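Local coordinates for MATE family efflux transporter (Vibrio cholerae, PDB 6IDP), which probably exports drugs and other toxic compounds across the inner membrane in exchange for protons, as a member of the MATE multidrug efflux family, at residues 8-11 against 12-15; 292-295 against 296-299; 302-305 against 306-310. All coordinates share one frame; numbering follows the deposited sequence.

Contact 1: 8-11 against 12-15; sequences SSLA and KQLF. With OLC ((2R)-2,3-dihydroxypropyl (9Z)-octadec-9-enoate), chain P; OLC ((2R)-2,3-dihydroxypropyl (9Z)-octadec-9-enoate), chain Q.
Lys-12 lays its aliphatic chain over the carbonyl of Ser-8, one turn back on helix 5-39. Its CG lies 3.4 Å from Ser-8 O, the same oxygen that accepts the backbone N-H of Lys-12. CG is anti to the carbonyl carbon (chi1 -75°), and the chain then runs back toward the start of the helix. A bend at the last torsion, chi4, brings NZ to 3.2 Å from Ser-8 OG in a weak hydrogen bond. Gln-13 follows the same course beside Ser-9. Its CG sits 3.1 Å from Ser-9 O, and its amide NE2 ends 3.1 Å from Ser-9 OG. All four residues of 12-15 give their N-H to the carbonyl four residues earlier. Leu-10 and Leu-14 pack on helix 303-330, and Gln-13 and Leu-14 on helix 281-299.

Two monoolein chains line another part of the helix surface. C13 of the chain Q lipid sits over the centre of the Phe-15 ring, 3.5 Å above its plane. C16 of the chain P lipid meets the ring edge in plane, 3.7 Å from Phe-15 CD1. The chain P lipid also passes Ala-11 and the CD2 methyl of Leu-14. Phe-15 meets the ring of Trp-19 as well, with the planes at about 40°. Lys-12 NZ also lies 3.3 Å from C5 of the chain P lipid, an alkyl carbon that offers it no hydrogen bond. Lys-12 thus borders both serine and lipid, while Phe-15 and Leu-14 meet acyl carbons, consistent with a helix entering the membrane.

Contact 2: 292-295 against 296-299; sequences PMIG and RMLG
Arg-296 N donates to Pro-292 O at 3.0 Å, and Leu-298 N to Ile-294 O at 2.9 Å. Met-297 and Gly-299 bond in the same way to Met-293 and Gly-295, so the backbone is an unbroken run of i to i+4 bonds. The proline starts this run at a kink, because its N has no bond to the preceding turn. The guanidinium of Arg-296 points away from residues 292-295. Its NH2 reaches Glu-302 OE1 in a long, weak ion pair.

Outside the backbone, Met-297 carries the apolar contact between side chains. Its CG is 3.2 Å from Met-293 O. The chain bends at its last torsion (chi3 -46°), which turns the methyl back along the helix. CE then lies 3.3 Å from Met-293 O and 3.6 Å from Ile-294 CD1. The two side chains cross at an angle, methyl against methyl.

Met-293 continues the packing onto helix 5-39, at Gln-13, Leu-14 and Met-17. Ile-294 and Met-297 face helix 303-330, and Pro-292 meets Thr-72 of helix 54-80. This is the last part of a proline-kinked transmembrane helix, packed among its neighbours in the MATE fold.

Contact 3: 302-305 against 306-310; sequences EITH and IRQLV. With OLC ((2R)-2,3-dihydroxypropyl (9Z)-octadec-9-enoate), chain H.
Arg-307 lies with one face of its guanidinium against a monoolein acyl chain. C13 of this chain H lipid sits 3.4 Å above the plane, over the centre of the group, and C8 lies at its edge. NH2 is 3.3 Å from C6. Bends at chi2 (-127°) and chi3 (-80°) bring the group to the lipid, which also passes Ile-303 CG2 and Thr-304.

The imidazole of His-305 has an oxygen near its plane at two edges. ND1 gives a weak but nearly straight hydrogen bond to Glu-302 OE1, at 3.4 Å. That oxygen also meets Arg-296 of helix 281-299 in a long ion pair, which would probably stabilise its negative charge. At another edge, Gln-308 OE1 lies 3.5 Å from His-305 CD2, with the amide 23° from the ring plane.

Gln-308 runs alongside Thr-304, its CD 3.9 Å from the CG2 methyl. Ile-303 and Ile-306 also lie side by side, with their CD1 atoms 4.1 Å apart. Backbone N-H groups of 306-309 bond to the carbonyls of 302-305. Glu-302 holds the N-cap position, and these are the opening turns of helix 303-330, following the short connection from helix 281-299 in this MATE transporter and bordering lipid.

Overall arrangement
From the N terminus the three contacts come in series. None nests in or crosses another. Each joins successive turns of one helix and closes no long loop. Contact 1 is near the start of helix 5-39. Contact 2 is at the end of helix 281-299, and contact 3 at the start of helix 303-330, just after a short connection. There Met-297 O and Glu-302 N, 2.8 Å apart, form a probable hydrogen bond across the turn. Contact 1 packs on both later contacts: Met-293 CE touches Gln-13 and Leu-14, and Leu-309 CD1 touches Leu-10 O and Leu-14 CB. The N-terminal helix is thereby joined to the helical hairpin formed by helices 281-299 and 303-330.

Contact 1: 8-11 against 12-15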
loop_
_atom_site.group_PDB
_atom_site.type_symbol
_atom_site.label_atom_id
_atom_site.label_comp_id
_atom_site.label_asym_id
_atom_site.label_seq_id
_atom_site.Cartn_x
_atom_site.Cartn_y
_atom_site.Cartn_z
ATOM N N SER A 8 -23.445 2.128 16.190
ATOM C CA SER A 8 -23.502 3.435 15.552
ATOM C C SER A 8 -22.262 4.257 15.883
ATOM O O SER A 8 -21.747 4.991 15.041
ATOM C CB SER A 8 -24.766 4.183 15.982
ATOM O OG SER A 8 -24.754 5.518 15.509
ATOM N N SER A 9 -21.784 4.127 17.116
ATOM C CA SER A 9 -20.606 4.860 17.561
ATOM C C SER A 9 -19.335 4.319 16.915
ATOM O O SER A 9 -18.451 5.085 16.541
ATOM C CB SER A 9 -20.482 4.805 19.085
ATOM O OG SER A 9 -19.277 5.410 19.515
ATOM N N LEU A 10 -19.249 2.998 16.793
ATOM C CA LEU A 10 -18.097 2.360 16.166
ATOM C C LEU A 10 -18.025 2.705 14.680
ATOM O O LEU A 10 -16.943 2.929 14.137
ATOM C CB LEU A 10 -18.152 0.842 16.358
ATOM C CG LEU A 10 -17.820 0.342 17.764
ATOM C CD1 LEU A 10 -18.081 -1.151 17.889
ATOM C CD2 LEU A 10 -16.374 0.666 18.104
ATOM N N ALA A 11 -19.185 2.757 14.033
ATOM C CA ALA A 11 -19.262 3.092 12.617
ATOM C C ALA A 11 -18.805 4.525 12.367
ATOM O O ALA A 11 -18.078 4.795 11.409
ATOM C CB ALA A 11 -20.679 2.886 12.097
ATOM N N LYS A 12 -19.234 5.441 13.231
ATOM C CA LYS A 12 -18.835 6.842 13.116
ATOM C C LYS A 12 -17.351 7.039 13.406
ATOM O O LYS A 12 -16.702 7.888 12.797
ATOM C CB LYS A 12 -19.672 7.716 14.053
ATOM C CG LYS A 12 -21.092 7.955 13.572
ATOM C CD LYS A 12 -21.841 8.888 14.507
ATOM C CE LYS A 12 -23.197 9.270 13.935
ATOM N NZ LYS A 12 -24.058 8.079 13.698
ATOM N N GLN A 13 -16.815 6.257 14.338
ATOM C CA GLN A 13 -15.396 6.342 14.663
ATOM C C GLN A 13 -14.557 5.875 13.477
ATOM O O GLN A 13 -13.558 6.501 13.129
ATOM C CB GLN A 13 -15.067 5.514 15.913
ATOM C CG GLN A 13 -15.600 6.096 17.218
ATOM C CD GLN A 13 -15.414 5.158 18.401
ATOM O OE1 GLN A 13 -14.556 4.276 18.381
ATOM N NE2 GLN A 13 -16.224 5.344 19.436
ATOM N N LEU A 14 -14.978 4.779 12.853
ATOM C CA LEU A 14 -14.271 4.252 11.691
ATOM C C LEU A 14 -14.310 5.247 10.534
ATOM O O LEU A 14 -13.314 5.435 9.840
ATOM C CB LEU A 14 -14.859 2.906 11.258
ATOM C CG LEU A 14 -14.258 2.273 9.998
ATOM C CD1 LEU A 14 -12.782 1.945 10.190
ATOM C CD2 LEU A 14 -15.040 1.032 9.583
ATOM N N PHE A 15 -15.458 5.891 10.338
ATOM C CA PHE A 15 -15.594 6.886 9.277
ATOM C C PHE A 15 -14.645 8.064 9.486
ATOM O O PHE A 15 -13.959 8.486 8.556
ATOM C CB PHE A 15 -17.036 7.392 9.180
ATOM C CG PHE A 15 -17.205 8.542 8.229
ATOM C CD1 PHE A 15 -17.183 8.335 6.859
ATOM C CD2 PHE A 15 -17.378 9.834 8.701
ATOM C CE1 PHE A 15 -17.334 9.394 5.977
ATOM C CE2 PHE A 15 -17.528 10.897 7.824
ATOM C CZ PHE A 15 -17.507 10.674 6.461
HETATM C C18 OLC P . -14.548 7.080 3.710
HETATM C C10 OLC P . -20.011 3.780 7.430
HETATM C C9 OLC P . -21.142 4.403 7.831
HETATM C C17 OLC P . -15.538 5.980 3.389
HETATM C C11 OLC P . -18.751 3.845 8.269
HETATM C C8 OLC P . -21.183 5.179 9.132
HETATM C C16 OLC P . -16.220 5.520 4.661
HETATM C C12 OLC P . -17.738 2.832 7.779
HETATM C C7 OLC P . -22.335 6.162 9.109
HETATM C C15 OLC P . -15.310 4.577 5.415
HETATM C C13 OLC P . -17.132 3.283 6.468
HETATM C C6 OLC P . -23.479 5.652 9.959
HETATM C C14 OLC P . -15.958 4.201 6.729
HETATM C C5 OLC P . -23.140 5.815 11.425
HETATM C C18 OLC Q . -19.845 6.403 1.116
HETATM C C10 OLC Q . -21.445 10.119 9.137
HETATM C C9 OLC Q . -21.843 10.571 10.344
HETATM C C17 OLC Q . -19.554 7.313 2.290
HETATM C C11 OLC Q . -22.465 9.898 8.041
HETATM C C16 OLC Q . -20.320 6.848 3.512
HETATM C C12 OLC Q . -21.774 9.588 6.729
HETATM C C15 OLC Q . -20.308 7.948 4.553
HETATM C C13 OLC Q . -20.737 8.503 6.931
HETATM C C14 OLC Q . -20.873 7.438 5.861
#

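Contact 2: 292-295 against 296-299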
loop_
_atom_site.group_PDB
_atom_site.type_symbol
_atom_site.label_atom_id
_atom_site.label_comp_id
_atom_site.label_asym_id
_atom_site.label_seq_id
_atom_site.Cartn_x
_atom_site.Cartn_y
_atom_site.Cartn_z
ATOM N N PRO A 292 -5.025 0.409 13.630
ATOM C CA PRO A 292 -4.767 1.011 14.945
ATOM C C PRO A 292 -5.939 0.854 15.905
ATOM O O PRO A 292 -5.728 0.652 17.099
ATOM C CB PRO A 292 -4.548 2.492 14.626
ATOM C CG PRO A 292 -4.236 2.550 13.183
ATOM C CD PRO A 292 -4.959 1.411 12.549
ATOM N N MET A 293 -7.157 0.961 15.384
ATOM C CA MET A 293 -8.353 0.782 16.198
ATOM C C MET A 293 -8.398 -0.631 16.774
ATOM O O MET A 293 -8.650 -0.817 17.961
ATOM C CB MET A 293 -9.616 1.063 15.375
ATOM C CG MET A 293 -9.651 2.439 14.727
ATOM S SD MET A 293 -11.108 2.698 13.684
ATOM C CE MET A 293 -12.395 2.881 14.919
ATOM N N ILE A 294 -8.142 -1.621 15.921
ATOM C CA ILE A 294 -8.147 -3.020 16.337
ATOM C C ILE A 294 -7.060 -3.305 17.370
ATOM O O ILE A 294 -7.317 -3.947 18.390
ATOM C CB ILE A 294 -7.957 -3.971 15.131
ATOM C CG1 ILE A 294 -9.097 -3.804 14.126
ATOM C CG2 ILE A 294 -7.886 -5.415 15.596
ATOM C CD1 ILE A 294 -10.455 -4.180 14.675
ATOM N N GLY A 295 -5.850 -2.820 17.100
ATOM C CA GLY A 295 -4.718 -3.041 17.982
ATOM C C GLY A 295 -4.930 -2.467 19.370
ATOM O O GLY A 295 -4.643 -3.126 20.372
ATOM N N ARG A 296 -5.439 -1.240 19.432
ATOM C CA ARG A 296 -5.715 -0.599 20.712
ATOM C C ARG A 296 -6.799 -1.357 21.477
ATOM O O ARG A 296 -6.696 -1.544 22.691
ATOM C CB ARG A 296 -6.134 0.861 20.512
ATOM C CG ARG A 296 -6.123 1.681 21.803
ATOM C CD ARG A 296 -7.005 2.918 21.704
ATOM N NE ARG A 296 -8.386 2.572 21.375
ATOM C CZ ARG A 296 -9.273 2.110 22.252
ATOM N NH1 ARG A 296 -8.930 1.930 23.521
ATOM N NH2 ARG A 296 -10.507 1.823 21.858
ATOM N N MET A 297 -7.835 -1.791 20.762
ATOM C CA MET A 297 -8.940 -2.506 21.385
ATOM C C MET A 297 -8.484 -3.855 21.938
ATOM O O MET A 297 -8.936 -4.276 23.004
ATOM C CB MET A 297 -10.097 -2.690 20.396
ATOM C CG MET A 297 -10.933 -1.432 20.181
ATOM S SD MET A 297 -12.288 -1.643 18.997
ATOM C CE MET A 297 -11.447 -2.498 17.682
ATOM N N LEU A 298 -7.584 -4.523 21.219
ATOM C CA LEU A 298 -7.025 -5.789 21.689
ATOM C C LEU A 298 -6.259 -5.599 22.997
ATOM O O LEU A 298 -6.364 -6.416 23.911
ATOM C CB LEU A 298 -6.108 -6.407 20.629
ATOM C CG LEU A 298 -5.420 -7.718 21.030
ATOM C CD1 LEU A 298 -6.441 -8.748 21.485
ATOM C CD2 LEU A 298 -4.568 -8.275 19.892
ATOM N N GLY A 299 -5.498 -4.514 23.085
ATOM C CA GLY A 299 -4.732 -4.223 24.284
ATOM C C GLY A 299 -5.620 -3.944 25.483
ATOM O O GLY A 299 -5.291 -4.312 26.611
#

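Contact 3: 302-305 against 306-310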
loop_
_atom_site.group_PDB
_atom_site.type_symbol
_atom_site.label_atom_id
_atom_site.label_comp_id
_atom_site.label_asym_id
_atom_site.label_seq_id
_atom_site.Cartn_x
_atom_site.Cartn_y
_atom_site.Cartn_z
ATOM N N GLU A 302 -11.102 -4.964 24.664
ATOM C CA GLU A 302 -12.411 -4.664 24.093
ATOM C C GLU A 302 -12.715 -5.631 22.949
ATOM O O GLU A 302 -12.811 -5.226 21.789
ATOM C CB GLU A 302 -12.469 -3.214 23.600
ATOM C CG GLU A 302 -12.194 -2.178 24.680
ATOM C CD GLU A 302 -12.222 -0.753 24.150
ATOM O OE1 GLU A 302 -12.718 -0.540 23.022
ATOM O OE2 GLU A 302 -11.746 0.156 24.862
ATOM N N ILE A 303 -12.876 -6.908 23.284
ATOM C CA ILE A 303 -12.989 -7.957 22.274
ATOM C C ILE A 303 -14.332 -7.936 21.536
ATOM O O ILE A 303 -14.386 -8.210 20.335
ATOM C CB ILE A 303 -12.766 -9.353 22.900
ATOM C CG1 ILE A 303 -11.458 -9.372 23.701
ATOM C CG2 ILE A 303 -12.747 -10.434 21.825
ATOM C CD1 ILE A 303 -10.246 -8.892 22.913
ATOM N N THR A 304 -15.410 -7.606 22.245
ATOM C CA THR A 304 -16.718 -7.469 21.609
ATOM C C THR A 304 -16.675 -6.404 20.520
ATOM O O THR A 304 -17.162 -6.617 19.405
ATOM C CB THR A 304 -17.817 -7.091 22.618
ATOM O OG1 THR A 304 -17.930 -8.112 23.615
ATOM C CG2 THR A 304 -19.161 -6.929 21.910
ATOM N N HIS A 305 -16.081 -5.264 20.855
ATOM C CA HIS A 305 -15.979 -4.140 19.934
ATOM C C HIS A 305 -15.119 -4.465 18.715
ATOM O O HIS A 305 -15.378 -3.962 17.624
ATOM C CB HIS A 305 -15.422 -2.914 20.657
ATOM C CG HIS A 305 -16.368 -2.320 21.652
ATOM N ND1 HIS A 305 -15.952 -1.494 22.674
ATOM C CD2 HIS A 305 -17.712 -2.427 21.780
ATOM C CE1 HIS A 305 -16.996 -1.122 23.390
ATOM N NE2 HIS A 305 -18.078 -1.674 22.869
ATOM N N ILE A 306 -14.098 -5.297 18.902
ATOM C CA ILE A 306 -13.275 -5.742 17.784
ATOM C C ILE A 306 -14.138 -6.484 16.764
ATOM O O ILE A 306 -14.144 -6.145 15.581
ATOM C CB ILE A 306 -12.116 -6.659 18.237
ATOM C CG1 ILE A 306 -11.045 -5.851 18.969
ATOM C CG2 ILE A 306 -11.497 -7.367 17.040
ATOM C CD1 ILE A 306 -9.877 -6.684 19.472
ATOM N N ARG A 307 -14.879 -7.484 17.234
ATOM C CA ARG A 307 -15.739 -8.271 16.360
ATOM C C ARG A 307 -16.790 -7.397 15.678
ATOM O O ARG A 307 -17.030 -7.536 14.477
ATOM C CB ARG A 307 -16.404 -9.403 17.145
ATOM C CG ARG A 307 -15.431 -10.481 17.589
ATOM C CD ARG A 307 -15.901 -11.855 17.157
ATOM N NE ARG A 307 -16.918 -12.382 18.055
ATOM C CZ ARG A 307 -17.801 -13.315 17.718
ATOM N NH1 ARG A 307 -17.802 -13.822 16.495
ATOM N NH2 ARG A 307 -18.688 -13.737 18.608
ATOM N N GLN A 308 -17.393 -6.487 16.435
ATOM C CA GLN A 308 -18.390 -5.573 15.882
ATOM C C GLN A 308 -17.799 -4.655 14.802
ATOM O O GLN A 308 -18.359 -4.530 13.715
ATOM C CB GLN A 308 -19.027 -4.737 17.000
ATOM C CG GLN A 308 -19.862 -5.561 17.975
ATOM C CD GLN A 308 -20.590 -4.718 19.009
ATOM O OE1 GLN A 308 -20.074 -3.706 19.488
ATOM N NE2 GLN A 308 -21.797 -5.141 19.365
ATOM N N LEU A 309 -16.666 -4.028 15.101
ATOM C CA LEU A 309 -16.038 -3.085 14.173
ATOM C C LEU A 309 -15.610 -3.751 12.865
ATOM O O LEU A 309 -15.731 -3.160 11.789
ATOM C CB LEU A 309 -14.830 -2.413 14.832
ATOM C CG LEU A 309 -14.078 -1.367 14.007
ATOM C CD1 LEU A 309 -14.999 -0.226 13.593
ATOM C CD2 LEU A 309 -12.879 -0.840 14.782
ATOM N N VAL A 310 -15.109 -4.980 12.957
ATOM C CA VAL A 310 -14.683 -5.712 11.773
ATOM C C VAL A 310 -15.880 -6.042 10.881
ATOM O O VAL A 310 -15.813 -5.902 9.657
ATOM C CB VAL A 310 -13.928 -7.007 12.148
ATOM C CG1 VAL A 310 -13.749 -7.908 10.929
ATOM C CG2 VAL A 310 -12.576 -6.668 12.760
HETATM C C18 OLC H . -16.646 -18.194 14.965
HETATM C C10 OLC H . -15.841 -12.871 21.690
HETATM C C9 OLC H . -16.667 -11.808 21.820
HETATM C C17 OLC H . -15.452 -17.277 15.146
HETATM C C11 OLC H . -16.335 -14.178 21.111
HETATM C C8 OLC H . -18.116 -11.877 21.389
HETATM C C16 OLC H . -15.579 -16.480 16.433
HETATM C C12 OLC H . -15.173 -15.000 20.592
HETATM C C7 OLC H . -18.521 -10.569 20.743
HETATM C C15 OLC H . -15.056 -17.288 17.604
HETATM C C13 OLC H . -15.434 -15.372 19.146
HETATM C C6 OLC H . -19.665 -10.801 19.776
HETATM C C14 OLC H . -14.422 -16.384 18.647
HETATM C C5 OLC H . -19.669 -9.720 18.716
HETATM C C4 OLC H . -20.429 -10.194 17.497
#